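Side-chain contacts in SCO1/SenC family lipoprotein (Bacillus anthracis, PDB 4HDE), which is a thioredoxin-fold lipoprotein of the SCO1/SenC family, whose members assist copper delivery to cytochrome c oxidase, and probably has a related role: residues 119-124 with 136-141; 63-68 with 160-165. All coordinates share one frame; numbering follows the deposited sequence. Where two conformers were deposited one is given.

Contact 1. Residues 119-124 with 136-141; sequences FQSLVD and SFYLID
Phe119 lays the edge of its ring over a face of the Tyr138 ring, an edge-to-face aromatic stack on the central sheet of a thioredoxin-like fold. Tyr138 sits midway along strand 136-140, which lies antiparallel between strands 35-40 and 146-151, while Phe119 comes where helix 108-119 runs out into a loop. The pair illustrates how an aromatic residue at the end of a helix can pack on a strand. The ring centroids are 4.8 Å apart and the planes meet at 60°, tilted away from a perfect T. Within that tilt Phe119 CD1 does most of the touching: it stands 3.5 Å above the middle of the tyrosine ring, and its neighbour Phe119 CE1 lies over the root of the side chain, 3.9 Å from Tyr138 CB. The same CE1 also meets Ile140 CD1 at 4.3 Å, so one phenylalanine spans two residues whose side chains leave the same face of the strand. Tyr138 has CG anti to its carbonyl carbon (chi1 -57°), a torsion that helps to lay the ring back along the strand, so that the hydroxyl ends beside the turn after the helix. Beyond the segments, Phe39 makes a second edge-to-face pair with Phe119, and Trp10 packs on Tyr138, so the aromatic cluster extends toward strand 35-40 and the N-terminal loop. Gln120, with positive phi, takes the chain out of the helix. One water joins the two sides: it donates to Phe119 O at 2.7 Å and lies in the plane of the tyrosine ring, 2.7 Å from Tyr138 OH.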
# COMPACT_ATOMS: atom_id res chain seq x y z
N PHE A 119 10.78 -2.64 -2.46
CA PHE A 119 10.29 -2.98 -1.13
C PHE A 119 10.93 -4.24 -0.54
O PHE A 119 10.50 -4.71 0.51
CB PHE A 119 8.77 -3.09 -1.14
CG PHE A 119 8.08 -1.78 -1.40
CD1 PHE A 119 7.75 -0.93 -0.35
CD2 PHE A 119 7.79 -1.38 -2.70
CE1 PHE A 119 7.13 0.27 -0.59
CE2 PHE A 119 7.18 -0.17 -2.94
CZ PHE A 119 6.84 0.66 -1.88
N GLN A 120 11.96 -4.76 -1.21
CA GLN A 120 12.70 -5.93 -0.72
C GLN A 120 11.76 -7.06 -0.33
O GLN A 120 11.97 -7.73 0.68
CB GLN A 120 13.59 -5.54 0.46
CG GLN A 120 14.43 -4.33 0.17
CD GLN A 120 15.53 -4.12 1.19
OE1 GLN A 120 15.74 -4.95 2.07
NE2 GLN A 120 16.24 -3.00 1.07
N SER A 121 10.74 -7.27 -1.15
CA SER A 121 9.71 -8.25 -0.86
C SER A 121 9.47 -9.18 -2.06
O SER A 121 9.27 -8.70 -3.18
CB SER A 121 8.41 -7.53 -0.49
OG SER A 121 7.41 -8.44 -0.06
N LEU A 122 9.50 -10.48 -1.81
CA LEU A 122 9.28 -11.47 -2.85
C LEU A 122 7.81 -11.58 -3.22
O LEU A 122 6.95 -11.61 -2.35
CB LEU A 122 9.78 -12.84 -2.39
CG LEU A 122 9.52 -14.01 -3.35
CD1 LEU A 122 10.39 -13.88 -4.59
CD2 LEU A 122 9.76 -15.34 -2.67
N VAL A 123 7.54 -11.62 -4.52
CA VAL A 123 6.22 -11.93 -5.05
C VAL A 123 6.35 -13.16 -5.93
O VAL A 123 7.26 -13.24 -6.76
CB VAL A 123 5.65 -10.78 -5.89
CG1 VAL A 123 4.38 -11.20 -6.60
CG2 VAL A 123 5.39 -9.56 -5.02
N ASP A 124 5.47 -14.13 -5.74
CA ASP A 124 5.47 -15.31 -6.59
C ASP A 124 4.10 -15.95 -6.56
O ASP A 124 3.52 -16.10 -5.48
CB ASP A 124 6.52 -16.33 -6.14
CG ASP A 124 6.57 -17.54 -7.04
OD1 ASP A 124 7.20 -17.45 -8.11
OD2 ASP A 124 5.96 -18.57 -6.68
N SER A 136 3.74 -6.43 5.05
CA SER A 136 4.05 -5.20 5.78
C SER A 136 3.27 -4.00 5.27
O SER A 136 2.78 -3.99 4.14
CB SER A 136 5.54 -4.88 5.68
OG SER A 136 6.33 -5.89 6.28
N PHE A 137 3.17 -2.98 6.11
CA PHE A 137 2.81 -1.63 5.68
C PHE A 137 4.10 -0.81 5.64
O PHE A 137 4.93 -0.92 6.54
CB PHE A 137 1.86 -0.96 6.68
CG PHE A 137 0.47 -1.57 6.76
CD1 PHE A 137 0.00 -2.49 5.82
CD2 PHE A 137 -0.39 -1.16 7.78
CE1 PHE A 137 -1.29 -3.02 5.92
CE2 PHE A 137 -1.67 -1.68 7.89
CZ PHE A 137 -2.12 -2.60 6.96
N TYR A 138 4.25 0.03 4.62
CA TYR A 138 5.43 0.87 4.47
C TYR A 138 5.06 2.33 4.48
O TYR A 138 4.14 2.75 3.78
CB TYR A 138 6.12 0.55 3.14
CG TYR A 138 6.52 -0.89 2.99
CD1 TYR A 138 7.75 -1.34 3.43
CD2 TYR A 138 5.65 -1.80 2.41
CE1 TYR A 138 8.12 -2.68 3.29
CE2 TYR A 138 6.00 -3.13 2.27
CZ TYR A 138 7.23 -3.56 2.71
OH TYR A 138 7.57 -4.89 2.57
N LEU A 139 5.79 3.12 5.27
CA LEU A 139 5.59 4.56 5.33
C LEU A 139 6.61 5.25 4.45
O LEU A 139 7.82 5.07 4.64
CB LEU A 139 5.71 5.06 6.78
CG LEU A 139 5.52 6.56 7.00
CD1 LEU A 139 4.10 6.97 6.66
CD2 LEU A 139 5.86 6.91 8.45
N ILE A 140 6.12 6.04 3.50
CA ILE A 140 6.95 6.73 2.52
C ILE A 140 6.82 8.24 2.74
O ILE A 140 5.71 8.75 2.91
CB ILE A 140 6.55 6.34 1.08
CG1 ILE A 140 6.78 4.84 0.86
CG2 ILE A 140 7.35 7.09 0.05
CD1 ILE A 140 5.52 4.02 0.77
N ASP A 141 7.94 8.94 2.74
CA ASP A 141 7.90 10.38 3.04
C ASP A 141 7.70 11.24 1.79
O ASP A 141 7.58 10.74 0.66
CB ASP A 141 9.14 10.81 3.84
CG ASP A 141 10.42 10.86 3.00
OD1 ASP A 141 10.39 10.63 1.77
OD2 ASP A 141 11.47 11.17 3.60
O HOH W 1 10.13 -5.54 3.08

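Contact 2. Residues 63-68 with 160-165; sequences KEEKLD and DIIRDM
Leu67 reaches with one methyl into the angle between two side chains of helix 158-169, an example of how the residues just after a helix can pack against a neighbouring helix. Its CD1 lies 3.8 Å from Met165 CB and 4.0 Å from Ile162 CD1, while CD2 rests near the helix backbone, 4.0 Å from Met165 O. The leucine has CG anti to its carbonyl carbon (chi1 -72°), which points CG at the helix; chi2, at 161°, then sets the two methyls. Met165, present as selenomethionine, starts toward Leu67 and runs on extended, with SE still 4.1 Å from Leu67 CD1; the side chain also packs on Leu139 and Val69. Ile162 divides its branches: CD1 serves Leu67, and CG2 faces Glu65. The glutamate chain bends at chi2, -87°, and sets OE2 3.9 Å from Ile162 CG2, with its aliphatic part crossing over that methyl; its other oxygen, OE1, forms a salt bridge with Lys166, one turn past Ile162 on helix 158-169. Lys66, with positive phi, closes helix 48-64 in a Schellman motif, and Leu67 follows directly: residues at and just beyond a Schellman-terminated helix end pack on the C-terminal helix of a thioredoxin-like fold.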
# COMPACT_ATOMS: atom_id res chain seq x y z
N LYS A 63 -7.23 10.28 9.90
CA LYS A 63 -8.18 11.35 9.65
C LYS A 63 -8.56 12.04 10.96
O LYS A 63 -8.64 13.27 11.05
CB LYS A 63 -9.43 10.78 8.97
CG LYS A 63 -10.38 11.84 8.48
CD LYS A 63 -9.78 12.55 7.27
CE LYS A 63 -10.80 13.44 6.59
NZ LYS A 63 -10.33 13.84 5.23
N GLU A 64 -8.81 11.25 12.00
CA GLU A 64 -9.16 11.81 13.30
C GLU A 64 -8.06 12.73 13.85
O GLU A 64 -8.36 13.75 14.46
CB GLU A 64 -9.49 10.70 14.30
CG GLU A 64 -9.89 11.21 15.69
CD GLU A 64 -11.17 12.03 15.70
OE1 GLU A 64 -12.09 11.71 14.91
OE2 GLU A 64 -11.26 12.98 16.50
N GLU A 65 -6.81 12.36 13.61
CA GLU A 65 -5.66 13.15 14.04
C GLU A 65 -5.38 14.34 13.11
O GLU A 65 -4.43 15.09 13.34
CB GLU A 65 -4.41 12.27 14.11
CG GLU A 65 -4.47 11.17 15.17
CD GLU A 65 -4.01 11.64 16.53
OE1 GLU A 65 -3.85 12.87 16.72
OE2 GLU A 65 -3.80 10.78 17.42
N LYS A 66 -6.19 14.49 12.06
CA LYS A 66 -6.01 15.57 11.08
C LYS A 66 -4.69 15.43 10.31
O LYS A 66 -4.13 16.41 9.83
CB LYS A 66 -6.16 16.95 11.73
CG LYS A 66 -7.53 17.15 12.37
CD LYS A 66 -7.71 18.58 12.87
CE LYS A 66 -9.01 18.74 13.65
NZ LYS A 66 -9.15 20.10 14.23
N LEU A 67 -4.22 14.19 10.20
CA LEU A 67 -3.08 13.89 9.37
C LEU A 67 -3.54 13.73 7.94
O LEU A 67 -4.53 13.04 7.68
CB LEU A 67 -2.37 12.62 9.85
CG LEU A 67 -1.60 12.80 11.16
CD1 LEU A 67 -1.33 11.45 11.82
CD2 LEU A 67 -0.31 13.57 10.95
N ASP A 68 -2.83 14.38 7.04
CA ASP A 68 -3.14 14.36 5.63
C ASP A 68 -2.17 13.38 4.99
O ASP A 68 -1.00 13.72 4.78
CB ASP A 68 -2.92 15.77 5.07
CG ASP A 68 -3.41 15.92 3.65
OD1 ASP A 68 -3.73 14.91 3.01
OD2 ASP A 68 -3.47 17.08 3.19
N ASP A 160 2.45 3.75 16.91
CA ASP A 160 3.77 3.99 16.32
C ASP A 160 3.66 4.66 14.96
O ASP A 160 4.39 5.61 14.65
CB ASP A 160 4.52 2.66 16.13
CG ASP A 160 5.17 2.14 17.41
OD1 ASP A 160 4.95 2.71 18.49
OD2 ASP A 160 5.91 1.12 17.32
N ILE A 161 2.78 4.13 14.12
CA ILE A 161 2.60 4.68 12.78
C ILE A 161 2.11 6.12 12.83
O ILE A 161 2.66 6.99 12.14
CB ILE A 161 1.65 3.82 11.93
CG1 ILE A 161 2.17 2.38 11.86
CG2 ILE A 161 1.51 4.42 10.53
CD1 ILE A 161 1.23 1.40 11.19
N ILE A 162 1.11 6.38 13.66
CA ILE A 162 0.60 7.73 13.84
C ILE A 162 1.71 8.69 14.31
O ILE A 162 1.83 9.81 13.81
CB ILE A 162 -0.58 7.74 14.84
CG1 ILE A 162 -1.81 7.05 14.22
CG2 ILE A 162 -0.92 9.15 15.27
CD1 ILE A 162 -2.40 7.80 13.04
N ARG A 163 2.50 8.24 15.29
CA ARG A 163 3.63 9.03 15.80
C ARG A 163 4.59 9.40 14.67
O ARG A 163 5.02 10.55 14.54
CB ARG A 163 4.37 8.22 16.89
CG ARG A 163 5.69 8.81 17.37
CD ARG A 163 6.59 7.72 17.99
NE ARG A 163 6.95 6.71 17.01
CZ ARG A 163 7.33 5.47 17.30
NH1 ARG A 163 7.63 4.62 16.33
NH2 ARG A 163 7.41 5.08 18.57
N ASP A 164 4.93 8.41 13.86
CA ASP A 164 5.85 8.63 12.75
C ASP A 164 5.27 9.58 11.69
O ASP A 164 5.99 10.43 11.14
CB ASP A 164 6.28 7.30 12.13
CG ASP A 164 7.11 6.44 13.09
OD1 ASP A 164 7.68 6.98 14.05
OD2 ASP A 164 7.20 5.21 12.86
N MSE A 165 3.98 9.44 11.40
CA MSE A 165 3.31 10.38 10.51
C MSE A 165 3.37 11.80 11.05
O MSE A 165 3.59 12.75 10.29
CB MSE A 165 1.85 9.98 10.31
CG MSE A 165 1.63 8.78 9.44
SE MSE A 165 -0.21 8.18 9.60
CE MSE A 165 -0.21 6.97 8.10

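Contact 1 lies on one face of strand 136-140; helix 158-169, which carries half of contact 2, packs on the other, and the centres of the two contacts are about 20 Å apart. Tyr138 and Ile140 look toward segment 119-124, whereas Leu139 between them turns to helix 158-169, as successive residues of a strand point to opposite faces of the sheet. Leu139 is the direct bridge: its CD2 lies 3.7 Å from Asp164 CB and its CD1 4.1 Å from Met165 CG. Contact 1 is buried, about 8 Å from the centre of the chain to its own centre, and contact 2 is partly buried, about 16 Å out. Together they illustrate how one sheet of a thioredoxin-like fold carries layers on both faces.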